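Local coordinates for polymerase cofactor VP35 (Reston ebolavirus, PDB 3L2A), which serves as a viral polymerase cofactor and, through its interferon inhibitory domain, binds RNA and probably helps the virus evade the host interferon response, at residues A[28-33]-A[115-120]; A[11-16]-A[34-39]. All blocks are in the same frame, centred on the assembly; numbering follows the deposited sequence.

Contact 1 (A[28-33]-A[115-120])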
loop_
_atom_site.group_PDB
_atom_site.type_symbol
_atom_site.label_atom_id
_atom_site.label_comp_id
_atom_site.label_asym_id
_atom_site.label_seq_id
_atom_site.Cartn_x
_atom_site.Cartn_y
_atom_site.Cartn_z
ATOM N N PHE A 28 -2.089 3.225 -5.614
ATOM C CA PHE A 28 -2.986 2.383 -4.803
ATOM C C PHE A 28 -2.809 0.905 -5.082
ATOM O O PHE A 28 -2.965 0.076 -4.161
ATOM C CB PHE A 28 -4.437 2.837 -4.973
ATOM C CG PHE A 28 -4.695 4.154 -4.321
ATOM C CD1 PHE A 28 -4.890 4.232 -2.942
ATOM C CD2 PHE A 28 -4.654 5.333 -5.074
ATOM C CE1 PHE A 28 -5.097 5.462 -2.295
ATOM C CE2 PHE A 28 -4.841 6.562 -4.451
ATOM C CZ PHE A 28 -5.060 6.647 -3.071
ATOM N N HIS A 29 -2.490 0.558 -6.329
ATOM C CA HIS A 29 -2.102 -0.831 -6.618
ATOM C C HIS A 29 -0.862 -1.190 -5.821
ATOM O O HIS A 29 -0.801 -2.261 -5.212
ATOM C CB HIS A 29 -1.861 -1.014 -8.099
ATOM C CG HIS A 29 -3.125 -0.986 -8.902
ATOM N ND1 HIS A 29 -3.640 0.174 -9.438
ATOM C CD2 HIS A 29 -3.962 -1.980 -9.276
ATOM C CE1 HIS A 29 -4.749 -0.107 -10.104
ATOM N NE2 HIS A 29 -4.975 -1.408 -10.009
ATOM N N GLN A 30 0.111 -0.276 -5.786
ATOM C CA GLN A 30 1.326 -0.532 -5.006
ATOM C C GLN A 30 0.983 -0.652 -3.518
ATOM O O GLN A 30 1.498 -1.550 -2.811
ATOM C CB GLN A 30 2.391 0.542 -5.237
ATOM C CG GLN A 30 3.699 0.225 -4.543
ATOM C CD GLN A 30 4.355 -1.041 -5.060
ATOM O OE1 GLN A 30 4.540 -2.015 -4.313
ATOM N NE2 GLN A 30 4.693 -1.047 -6.339
ATOM N N LEU A 31 0.083 0.221 -3.051
ATOM C CA LEU A 31 -0.370 0.156 -1.647
ATOM C C LEU A 31 -1.040 -1.157 -1.295
ATOM O O LEU A 31 -0.788 -1.685 -0.213
ATOM C CB LEU A 31 -1.255 1.354 -1.297
ATOM C CG LEU A 31 -1.665 1.459 0.179
ATOM C CD1 LEU A 31 -0.500 1.424 1.188
ATOM C CD2 LEU A 31 -2.521 2.682 0.359
ATOM N N VAL A 32 -1.859 -1.705 -2.203
ATOM C CA VAL A 32 -2.489 -3.021 -1.970
ATOM C C VAL A 32 -1.395 -4.069 -1.762
ATOM O O VAL A 32 -1.468 -4.875 -0.852
ATOM C CB VAL A 32 -3.362 -3.395 -3.160
ATOM C CG1 VAL A 32 -3.728 -4.928 -3.169
ATOM C CG2 VAL A 32 -4.643 -2.522 -3.179
ATOM N N GLN A 33 -0.366 -4.044 -2.616
ATOM C CA GLN A 33 0.724 -5.025 -2.464
ATOM C C GLN A 33 1.450 -4.898 -1.123
ATOM O O GLN A 33 1.767 -5.912 -0.478
ATOM C CB GLN A 33 1.715 -4.882 -3.610
ATOM C CG GLN A 33 1.058 -5.101 -4.937
ATOM C CD GLN A 33 1.964 -4.704 -6.082
ATOM O OE1 GLN A 33 3.130 -5.096 -6.123
ATOM N NE2 GLN A 33 1.427 -3.941 -7.024
ATOM N N CYS A 115 5.924 3.145 -0.150
ATOM C CA CYS A 115 7.122 2.351 -0.222
ATOM C C CYS A 115 8.234 3.309 -0.579
ATOM O O CYS A 115 7.976 4.480 -0.880
ATOM C CB CYS A 115 6.977 1.240 -1.267
ATOM S SG CYS A 115 6.726 1.832 -2.983
ATOM N N LEU A 116 9.457 2.811 -0.518
ATOM C CA LEU A 116 10.630 3.614 -0.854
ATOM C C LEU A 116 11.351 2.910 -1.974
ATOM O O LEU A 116 11.676 1.740 -1.857
ATOM C CB LEU A 116 11.546 3.711 0.353
ATOM C CG LEU A 116 10.904 4.141 1.667
ATOM C CD1 LEU A 116 11.940 4.144 2.760
ATOM C CD2 LEU A 116 10.282 5.516 1.544
ATOM N N PHE A 117 11.564 3.621 -3.077
ATOM C CA PHE A 117 12.269 3.050 -4.205
ATOM C C PHE A 117 13.708 3.480 -4.060
ATOM O O PHE A 117 14.004 4.670 -4.160
ATOM C CB PHE A 117 11.712 3.582 -5.522
ATOM C CG PHE A 117 10.326 3.098 -5.838
ATOM C CD1 PHE A 117 9.254 3.977 -5.812
ATOM C CD2 PHE A 117 10.102 1.757 -6.174
ATOM C CE1 PHE A 117 7.969 3.557 -6.131
ATOM C CE2 PHE A 117 8.809 1.309 -6.495
ATOM C CZ PHE A 117 7.741 2.217 -6.471
ATOM N N LYS A 118 14.598 2.531 -3.814
ATOM C CA LYS A 118 16.009 2.866 -3.704
ATOM C C LYS A 118 16.714 2.654 -5.032
ATOM O O LYS A 118 16.769 1.531 -5.553
ATOM C CB LYS A 118 16.704 2.049 -2.608
ATOM C CG LYS A 118 18.197 2.291 -2.541
ATOM C CD LYS A 118 18.724 2.117 -1.141
ATOM C CE LYS A 118 20.168 2.597 -1.035
ATOM N NZ LYS A 118 20.631 2.410 0.365
ATOM N N MET A 119 17.248 3.745 -5.582
ATOM C CA MET A 119 17.880 3.645 -6.891
ATOM C C MET A 119 19.398 3.497 -6.828
ATOM O O MET A 119 20.011 3.450 -5.746
ATOM C CB MET A 119 17.424 4.825 -7.765
ATOM C CG MET A 119 15.893 4.882 -7.947
ATOM S SD MET A 119 15.261 6.388 -8.689
ATOM C CE MET A 119 15.863 7.605 -7.513
ATOM N N GLN A 120 20.010 3.326 -7.993
ATOM C CA GLN A 120 21.432 3.023 -8.075
ATOM C C GLN A 120 22.355 4.100 -7.501
ATOM O O GLN A 120 23.350 3.769 -6.842
ATOM C CB GLN A 120 21.821 2.644 -9.505
ATOM C CG GLN A 120 21.090 1.391 -9.994
ATOM C CD GLN A 120 21.698 0.861 -11.354
ATOM O OE1 GLN A 120 21.619 -0.448 -11.475
ATOM N NE2 GLN A 120 22.343 1.831 -12.349
#
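Gln30 on helix 27-41 reaches across to Cys115 and Phe117 on strand 113-118, in a small contact made without a hydrogen bond between the segments. Its van der Waals part is the meeting of Gln30 CG with Cys115 SG at 3.8 Å. The glutamine side chain leaves the helix with CG anti to the backbone N (chi1 -175°), and this carries the methylene to the sulfur. A bend at chi2 (63°) then turns the amide aside, with its NE2 end the nearer to the aromatic ring and OE1 the farther.

The approach to the ring is looser: Gln30 NE2 stands 4.5 Å from Phe117 CZ, at the ring edge and near its plane, too far off for a specific bond. The sulfur meets the same ring differently, since Cys115 SG lies 3.6 Å above the plane of the Phe117 ring, displaced toward its rim. Residues two apart on the strand thus present thiol and ring together to one helix residue.

Gln30 OE1 is hydrogen-bonded to a glycerol, probably from the crystallisation liquor. Strand 113-118 runs between strands 83-85 and 124-128, and Gln30 also touches Ile84 and Leu127 on these two neighbours, while Leu31 and Val32 of the helix pack on Leu66 of helix 62-72.

Contact 2 (A[11-16]-A[34-39]); sequences KDLKEI and VICKIG
Segments 11-16 and 34-39 run roughly antiparallel, with a clear tilt, and draw closest at Lys14 and Cys36, whose CA atoms are 6.6 Å apart. They belong to helices 10-19 and 27-41, consecutive in the chain and joined by a short connection, so the pair is a roughly antiparallel helical hairpin within the helical part of the VP35 interferon inhibitory domain. Each segment keeps its regular backbone bonding, for instance Ile16 N to Asp12 O at 3.0 Å.

A single side chain does most of the work from the 34-39 side. Cys36 holds its sulfur anti to its own carbonyl carbon (chi1 -69°), directing it across the interface onto the opposing helix at Leu13 and Lys14. Against Leu13 the contact is apolar, with CG and the CD2 methyl both 4.1 Å from Cys36 SG. At Lys14 it is largely the main chain that meets the thiol. Beyond CB the lysine chain is extended and departs from segment 34-39.

Helix 45-57 extends the apolar packing: Leu13 touches Leu45, Ile48 and His49, and Ile35 also reaches Ile48. Away from the interface, Lys11 NZ and Glu15 OE2 form a salt bridge one turn apart along helix 10-19. Where the CA atoms of the two segments come nearest, Cys36 SG lies 3.8 Å from Lys14 N and 4.0 Å from Lys14 CA.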
loop_
_atom_site.group_PDB
_atom_site.type_symbol
_atom_site.label_atom_id
_atom_site.label_comp_id
_atom_site.label_asym_id
_atom_site.label_seq_id
_atom_site.Cartn_x
_atom_site.Cartn_y
_atom_site.Cartn_z
ATOM N N LYS A 11 -3.330 -13.683 -1.702
ATOM C CA LYS A 11 -3.641 -13.656 -3.135
ATOM C C LYS A 11 -5.091 -13.210 -3.336
ATOM O O LYS A 11 -5.369 -12.355 -4.166
ATOM C CB LYS A 11 -3.405 -15.048 -3.745
ATOM C CG LYS A 11 -3.736 -15.162 -5.225
ATOM C CD LYS A 11 -3.655 -16.620 -5.701
ATOM C CE LYS A 11 -4.138 -16.744 -7.132
ATOM N NZ LYS A 11 -3.276 -15.949 -8.083
ATOM N N ASP A 12 -6.011 -13.795 -2.570
ATOM C CA ASP A 12 -7.432 -13.458 -2.728
ATOM C C ASP A 12 -7.765 -12.042 -2.263
ATOM O O ASP A 12 -8.603 -11.353 -2.883
ATOM C CB ASP A 12 -8.322 -14.495 -2.032
ATOM C CG ASP A 12 -8.367 -15.819 -2.780
ATOM O OD1 ASP A 12 -7.770 -15.926 -3.887
ATOM O OD2 ASP A 12 -9.022 -16.753 -2.271
ATOM N N LEU A 13 -7.122 -11.586 -1.184
ATOM C CA LEU A 13 -7.334 -10.197 -0.751
ATOM C C LEU A 13 -6.839 -9.179 -1.775
ATOM O O LEU A 13 -7.519 -8.186 -2.050
ATOM C CB LEU A 13 -6.713 -9.951 0.631
ATOM C CG LEU A 13 -7.040 -8.589 1.216
ATOM C CD1 LEU A 13 -8.545 -8.371 1.407
ATOM C CD2 LEU A 13 -6.295 -8.501 2.540
ATOM N N LYS A 14 -5.652 -9.419 -2.340
ATOM C CA LYS A 14 -5.122 -8.573 -3.412
ATOM C C LYS A 14 -6.135 -8.494 -4.557
ATOM O O LYS A 14 -6.423 -7.416 -5.077
ATOM C CB LYS A 14 -3.783 -9.107 -3.895
ATOM C CG LYS A 14 -3.196 -8.288 -5.049
ATOM C CD LYS A 14 -1.989 -8.952 -5.640
ATOM C CE LYS A 14 -1.578 -8.252 -6.918
ATOM N NZ LYS A 14 -0.173 -8.597 -7.281
ATOM N N GLU A 15 -6.698 -9.643 -4.939
ATOM C CA GLU A 15 -7.634 -9.703 -6.052
ATOM C C GLU A 15 -8.886 -8.908 -5.761
ATOM O O GLU A 15 -9.326 -8.127 -6.609
ATOM C CB GLU A 15 -7.967 -11.159 -6.379
ATOM C CG GLU A 15 -6.804 -11.895 -7.015
ATOM C CD GLU A 15 -7.112 -13.377 -7.285
ATOM O OE1 GLU A 15 -8.192 -13.852 -6.859
ATOM O OE2 GLU A 15 -6.275 -14.053 -7.942
ATOM N N ILE A 16 -9.446 -9.054 -4.557
ATOM C CA ILE A 16 -10.603 -8.237 -4.145
ATOM C C ILE A 16 -10.284 -6.732 -4.224
ATOM O O ILE A 16 -11.090 -5.924 -4.709
ATOM C CB ILE A 16 -11.053 -8.586 -2.699
ATOM C CG1 ILE A 16 -11.766 -9.948 -2.692
ATOM C CG2 ILE A 16 -11.962 -7.500 -2.108
ATOM C CD1 ILE A 16 -12.010 -10.504 -1.298
ATOM N N VAL A 34 1.694 -3.659 -0.716
ATOM C CA VAL A 34 2.401 -3.352 0.532
ATOM C C VAL A 34 1.560 -3.847 1.706
ATOM O O VAL A 34 2.068 -4.506 2.607
ATOM C CB VAL A 34 2.687 -1.836 0.646
ATOM C CG1 VAL A 34 3.099 -1.441 2.085
ATOM C CG2 VAL A 34 3.782 -1.379 -0.399
ATOM N N ILE A 35 0.267 -3.546 1.666
ATOM C CA ILE A 35 -0.667 -3.942 2.754
ATOM C C ILE A 35 -0.789 -5.443 2.809
ATOM O O ILE A 35 -0.767 -6.042 3.900
ATOM C CB ILE A 35 -2.038 -3.284 2.506
ATOM C CG1 ILE A 35 -1.936 -1.781 2.843
ATOM C CG2 ILE A 35 -3.169 -3.977 3.294
ATOM C CD1 ILE A 35 -3.235 -0.972 2.468
ATOM N N CYS A 36 -0.946 -6.084 1.646
ATOM C CA CYS A 36 -1.096 -7.539 1.663
ATOM C C CYS A 36 0.168 -8.271 2.134
ATOM O O CYS A 36 0.066 -9.291 2.810
ATOM C CB CYS A 36 -1.564 -8.093 0.317
ATOM S SG CYS A 36 -3.231 -7.636 -0.044
ATOM N N LYS A 37 1.339 -7.785 1.745
ATOM C CA LYS A 37 2.592 -8.375 2.252
ATOM C C LYS A 37 2.706 -8.224 3.778
ATOM O O LYS A 37 3.005 -9.192 4.497
ATOM C CB LYS A 37 3.803 -7.726 1.562
ATOM C CG LYS A 37 5.096 -8.362 2.021
ATOM C CD LYS A 37 6.269 -8.024 1.116
ATOM C CE LYS A 37 7.390 -9.045 1.329
ATOM N NZ LYS A 37 7.667 -9.284 2.766
ATOM N N ILE A 38 2.445 -7.018 4.283
ATOM C CA ILE A 38 2.560 -6.784 5.723
ATOM C C ILE A 38 1.486 -7.630 6.447
ATOM O O ILE A 38 1.741 -8.271 7.467
ATOM C CB ILE A 38 2.454 -5.274 6.037
ATOM C CG1 ILE A 38 3.765 -4.586 5.632
ATOM C CG2 ILE A 38 2.159 -5.068 7.521
ATOM C CD1 ILE A 38 3.614 -3.082 5.423
ATOM N N GLY A 39 0.287 -7.667 5.885
ATOM C CA GLY A 39 -0.789 -8.489 6.456
ATOM C C GLY A 39 -0.413 -9.955 6.515
ATOM O O GLY A 39 -0.587 -10.618 7.544
#

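Helix 27-41 supplies one segment to each contact: its 28-33 part faces the sheet in contact 1, and its continuation, 34-39, packs on helix 10-19 in contact 2. The helix thus joins the other helices to the sheet, touching strand 113-118 from one side and helix 10-19 from another. The contact centres are 14 Å apart, yet their residues meet directly, through Val32 CG1 with Lys14 CG at 3.9 Å and through Cys115 CB with Val34 CG2 at 4.2 Å. Both neighbourhoods hold small molecules probably taken from the crystallisation liquor: glycerol bound at Gln30 in contact 1, and acetic acid about 5 Å from the side chain of Leu13 in contact 2.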